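Local coordinates for enterotoxin type A (Staphylococcus aureus, PDB 1DYQ), which acts as a superantigen, binding MHC class II, in part through a zinc ion, and T-cell receptors to trigger massive T-cell activation, and causes food poisoning, at residues Y163-E166 / L170-S173; G57-T60 / W64-D67. The protein carries 3 engineered substitutions. All blocks are in the same frame, centred on the assembly; numbering follows the deposited sequence.

Interaction 1 (Y163-E166 / L170-S173); sequences YLQE and LYNS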
loop_
_atom_site.group_PDB
_atom_site.type_symbol
_atom_site.label_atom_id
_atom_site.label_comp_id
_atom_site.label_asym_id
_atom_site.label_seq_id
_atom_site.Cartn_x
_atom_site.Cartn_y
_atom_site.Cartn_z
ATOM N N TYR A 163 -10.792 -1.684 3.636
ATOM C CA TYR A 163 -12.211 -1.291 3.863
ATOM C C TYR A 163 -13.018 -1.516 2.600
ATOM O O TYR A 163 -14.178 -2.013 2.721
ATOM C CB TYR A 163 -12.239 0.189 4.274
ATOM C CG TYR A 163 -13.670 0.748 4.315
ATOM C CD1 TYR A 163 -14.512 0.436 5.351
ATOM C CD2 TYR A 163 -14.095 1.546 3.267
ATOM C CE1 TYR A 163 -15.817 0.944 5.369
ATOM C CE2 TYR A 163 -15.416 2.032 3.271
ATOM C CZ TYR A 163 -16.228 1.728 4.322
ATOM O OH TYR A 163 -17.524 2.246 4.343
ATOM N N LEU A 164 -12.503 -1.234 1.425
ATOM C CA LEU A 164 -13.267 -1.460 0.191
ATOM C C LEU A 164 -13.587 -2.930 0.030
ATOM O O LEU A 164 -14.654 -3.289 -0.469
ATOM C CB LEU A 164 -12.591 -0.897 -1.030
ATOM C CG LEU A 164 -12.317 0.616 -1.030
ATOM C CD1 LEU A 164 -11.608 1.053 -2.285
ATOM C CD2 LEU A 164 -13.654 1.377 -0.842
ATOM N N GLN A 165 -12.645 -3.807 0.384
ATOM C CA GLN A 165 -12.960 -5.249 0.318
ATOM C C GLN A 165 -14.038 -5.605 1.309
ATOM O O GLN A 165 -15.001 -6.327 0.956
ATOM C CB GLN A 165 -11.645 -6.044 0.612
ATOM C CG GLN A 165 -11.891 -7.557 0.484
ATOM C CD GLN A 165 -12.281 -7.943 -0.930
ATOM O OE1 GLN A 165 -11.790 -7.466 -1.928
ATOM N NE2 GLN A 165 -13.256 -8.875 -0.984
ATOM N N GLU A 166 -13.964 -5.172 2.537
ATOM C CA GLU A 166 -14.885 -5.500 3.590
ATOM C C GLU A 166 -16.301 -4.974 3.300
ATOM O O GLU A 166 -17.268 -5.714 3.487
ATOM C CB GLU A 166 -14.424 -4.889 4.931
ATOM C CG GLU A 166 -15.277 -5.422 6.098
ATOM C CD GLU A 166 -15.080 -6.932 6.226
ATOM O OE1 GLU A 166 -13.946 -7.338 6.537
ATOM O OE2 GLU A 166 -16.037 -7.684 5.962
ATOM N N LEU A 170 -14.674 -5.613 -3.032
ATOM C CA LEU A 170 -14.020 -5.079 -4.197
ATOM C C LEU A 170 -13.353 -6.078 -5.112
ATOM O O LEU A 170 -13.442 -6.050 -6.340
ATOM C CB LEU A 170 -12.980 -4.023 -3.724
ATOM C CG LEU A 170 -12.225 -3.311 -4.808
ATOM C CD1 LEU A 170 -13.120 -2.387 -5.652
ATOM C CD2 LEU A 170 -11.081 -2.480 -4.204
ATOM N N TYR A 171 -12.594 -7.011 -4.481
ATOM C CA TYR A 171 -11.845 -7.985 -5.259
ATOM C C TYR A 171 -12.430 -9.364 -5.205
ATOM O O TYR A 171 -11.761 -10.359 -5.517
ATOM C CB TYR A 171 -10.362 -7.926 -4.888
ATOM C CG TYR A 171 -9.683 -6.606 -5.178
ATOM C CD1 TYR A 171 -9.717 -6.024 -6.436
ATOM C CD2 TYR A 171 -9.012 -5.933 -4.156
ATOM C CE1 TYR A 171 -9.087 -4.808 -6.693
ATOM C CE2 TYR A 171 -8.362 -4.730 -4.414
ATOM C CZ TYR A 171 -8.410 -4.182 -5.670
ATOM O OH TYR A 171 -7.785 -2.982 -5.923
ATOM N N ASN A 172 -13.729 -9.448 -4.857
ATOM C CA ASN A 172 -14.452 -10.713 -4.986
ATOM C C ASN A 172 -14.847 -10.919 -6.444
ATOM O O ASN A 172 -15.001 -9.959 -7.208
ATOM C CB ASN A 172 -15.739 -10.723 -4.148
ATOM C CG ASN A 172 -15.508 -11.157 -2.728
ATOM O OD1 ASN A 172 -14.339 -11.185 -2.288
ATOM N ND2 ASN A 172 -16.559 -11.475 -1.992
ATOM N N SER A 173 -15.074 -12.167 -6.811
ATOM C CA SER A 173 -15.628 -12.455 -8.141
ATOM C C SER A 173 -17.060 -11.892 -8.205
ATOM O O SER A 173 -17.692 -11.681 -7.186
ATOM C CB SER A 173 -15.687 -13.971 -8.363
ATOM O OG SER A 173 -16.534 -14.569 -7.403
#
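Q165 swings its CG anti to the backbone N (chi1 -177°), beside the carbonyl carbon, and then bends at chi2 (63°), which brings its amide, near the end of helix 153-168, against the backbone N of Y171 and the side chain of N172. L170 also has CG anti to its backbone N, and its CD2 reaches L164. OE1 of Q165 accepts the backbone N-H of Y171, with N to OE1 2.7 Å and the donor tilted 19° from the amide carbonyl plane. The same oxygen of Q165 touches CB of Y171 at 3.3 Å and approaches the ring obliquely. NE2 of Q165 lies 2.9 Å from OD1 of N172, but the N-H is poorly aimed and the bond is weak; the two side chains cross at about a right angle, their amide planes well short of perpendicular. The OE1 bond, helped by the weak NE2 one, favours this rotation of the Q165 amide: its oxygen serves the turning backbone, its nitrogen a side chain one residue further on. The stronger partner of N172 is F176 O, bonded by ND2; OD1 also receives K28 NZ from helix 23-32. The one backbone-to-backbone bond is weak, L170 N to L164 O at 3.5 Å. Next to it the leucines lie side by side and point the same way, with CB of L164 3.9 Å from CD2 of L170. That CD2 also sits over one face of the Y171 ring, toward its rim; the hydroxyl of Y171 is bonded to L199 O and R161 NH1. OE1 of Q165 thus satisfies a Y171 N-H within a largely buried contact. A glutamine side chain from the last turns of helix 153-168 here bonds the backbone just past the helix's C-terminal end, in the beta-grasp domain of this toxin family.

Interaction 2 (G57-T60 / W64-D67); sequences GFFT and WYND. With SO4 (sulfate ion), chain C.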
loop_
_atom_site.group_PDB
_atom_site.type_symbol
_atom_site.label_atom_id
_atom_site.label_comp_id
_atom_site.label_asym_id
_atom_site.label_seq_id
_atom_site.Cartn_x
_atom_site.Cartn_y
_atom_site.Cartn_z
ATOM N N GLY A 57 16.966 -10.532 11.278
ATOM C CA GLY A 57 16.269 -10.946 12.499
ATOM C C GLY A 57 15.090 -10.084 12.854
ATOM O O GLY A 57 14.666 -9.980 14.005
ATOM N N PHE A 58 14.469 -9.458 11.828
ATOM C CA PHE A 58 13.283 -8.637 12.078
ATOM C C PHE A 58 12.144 -9.443 12.660
ATOM O O PHE A 58 11.326 -8.904 13.451
ATOM C CB PHE A 58 12.875 -8.051 10.697
ATOM C CG PHE A 58 11.659 -7.157 10.800
ATOM C CD1 PHE A 58 11.811 -5.840 11.179
ATOM C CD2 PHE A 58 10.395 -7.659 10.566
ATOM C CE1 PHE A 58 10.711 -5.006 11.307
ATOM C CE2 PHE A 58 9.283 -6.825 10.702
ATOM C CZ PHE A 58 9.451 -5.510 11.085
ATOM N N PHE A 59 11.979 -10.687 12.231
ATOM C CA PHE A 59 10.880 -11.529 12.674
ATOM C C PHE A 59 11.353 -12.498 13.775
ATOM O O PHE A 59 12.313 -13.230 13.544
ATOM C CB PHE A 59 10.338 -12.359 11.514
ATOM C CG PHE A 59 9.780 -11.544 10.380
ATOM C CD1 PHE A 59 8.523 -10.977 10.517
ATOM C CD2 PHE A 59 10.467 -11.380 9.202
ATOM C CE1 PHE A 59 7.987 -10.202 9.494
ATOM C CE2 PHE A 59 9.951 -10.593 8.180
ATOM C CZ PHE A 59 8.693 -10.033 8.327
ATOM N N THR A 60 10.642 -12.506 14.885
ATOM C CA THR A 60 11.035 -13.448 15.959
ATOM C C THR A 60 10.053 -14.585 16.073
ATOM O O THR A 60 10.358 -15.610 16.716
ATOM C CB THR A 60 11.156 -12.720 17.309
ATOM O OG1 THR A 60 9.921 -12.064 17.610
ATOM C CG2 THR A 60 12.282 -11.700 17.265
ATOM N N TRP A 64 7.965 -18.741 8.804
ATOM C CA TRP A 64 8.974 -18.972 7.790
ATOM C C TRP A 64 10.078 -17.959 7.796
ATOM O O TRP A 64 11.268 -18.283 7.654
ATOM C CB TRP A 64 8.357 -19.081 6.376
ATOM C CG TRP A 64 9.357 -19.663 5.399
ATOM C CD1 TRP A 64 10.008 -19.025 4.401
ATOM C CD2 TRP A 64 9.819 -21.019 5.385
ATOM N NE1 TRP A 64 10.866 -19.889 3.749
ATOM C CE2 TRP A 64 10.735 -21.132 4.329
ATOM C CE3 TRP A 64 9.529 -22.154 6.158
ATOM C CZ2 TRP A 64 11.368 -22.339 4.011
ATOM C CZ3 TRP A 64 10.159 -23.345 5.838
ATOM C CH2 TRP A 64 11.068 -23.427 4.780
ATOM N N TYR A 65 9.754 -16.656 7.930
ATOM C CA TYR A 65 10.749 -15.640 7.756
ATOM C C TYR A 65 11.542 -15.335 9.037
ATOM O O TYR A 65 11.008 -15.278 10.116
ATOM C CB TYR A 65 10.130 -14.311 7.265
ATOM C CG TYR A 65 9.151 -14.533 6.119
ATOM C CD1 TYR A 65 9.537 -15.187 4.966
ATOM C CD2 TYR A 65 7.872 -14.007 6.191
ATOM C CE1 TYR A 65 8.645 -15.390 3.917
ATOM C CE2 TYR A 65 6.971 -14.216 5.162
ATOM C CZ TYR A 65 7.368 -14.904 4.034
ATOM O OH TYR A 65 6.460 -15.120 3.005
ATOM N N ASN A 66 12.797 -14.948 8.798
ATOM C CA ASN A 66 13.638 -14.406 9.844
ATOM C C ASN A 66 13.996 -12.951 9.545
ATOM O O ASN A 66 14.046 -12.151 10.468
ATOM C CB ASN A 66 14.949 -15.232 9.939
ATOM C CG ASN A 66 14.688 -16.604 10.519
ATOM O OD1 ASN A 66 13.923 -16.771 11.456
ATOM N ND2 ASN A 66 15.315 -17.617 9.913
ATOM N N ASP A 67 14.233 -12.630 8.286
ATOM C CA ASP A 67 14.691 -11.313 7.878
ATOM C C ASP A 67 13.645 -10.596 6.996
ATOM O O ASP A 67 12.884 -11.254 6.310
ATOM C CB ASP A 67 15.972 -11.450 7.036
ATOM C CG ASP A 67 17.129 -12.080 7.785
ATOM O OD1 ASP A 67 17.100 -12.180 9.021
ATOM O OD2 ASP A 67 18.107 -12.481 7.100
HETATM S S SO4 C . 6.132 -17.125 0.158
HETATM O O1 SO4 C . 4.993 -18.036 0.219
HETATM O O2 SO4 C . 6.944 -17.051 1.409
HETATM O O3 SO4 C . 5.604 -15.676 -0.078
HETATM O O4 SO4 C . 6.993 -17.398 -1.052
HETATM O O HOH W 1 10.738 -15.714 12.844
HETATM O O HOH W 2 14.722 -14.554 13.582
#
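F59 and G57 give their backbone N-H groups to the returning chain at N66 and D67. The G57 bond is nearly straight (174°), with N of G57 2.8 Å from OD1 of D67 and the donor standing above the carboxylate plane. F59 N reaches N66 O at 3.1 Å, again from above the carbonyl plane. F58 N is just as near that oxygen, but its N-H is badly aimed and makes no hydrogen bond there. The carbonyl of F59 is served by water: one molecule donates to F59 O at 2.7 Å and also to OD1 of N66 at 3.2 Å. A second water donates to Y65 O at 2.8 Å and makes a weak bond to F59 O; with further acceptors nearby it has fewer protons than oxygens in reach. The F59 and Y65 side chains lie side by side and point the same way, CD2 of F59 3.5 Å from CB of Y65, while D67 O lies at the edge of the F59 ring. The two rings are oblique, their planes 48° apart. The end of the Y65 side chain leads away from G57-T60, and its OH donates to O2 of a sulfate, probably from the crystallisation liquor, at 2.6 Å. That hydroxyl is also hydrogen-bonded to G94 N, and the sulfate to Y95 N. This surface loop joins strand 52-55 to strand 67-71 of the OB-fold domain: F59 and Y65 pack on A106 of strand 105-114, F58 lies on strand 36-39, and backbone bonds tie N66 to K104 and D67 to A106.

From the N terminus, the chain first meets interaction 2, where G57-T60 and W64-D67 bracket three residues of the loop between strands 52-55 and 67-71 of the OB-fold domain. It then runs through the rest of that sheet and enters the beta-grasp domain. There interaction 1 closes an equally short turn, joining the last part of helix 153-168 to the loop that leads toward strand 182-188. The two loops follow in series, neither nesting nor crossing. With only three residues spanned, each is a local closure within its own domain. Their nearest atoms are about 19 Å apart; interaction 2 lies at the surface and interaction 1 is largely buried.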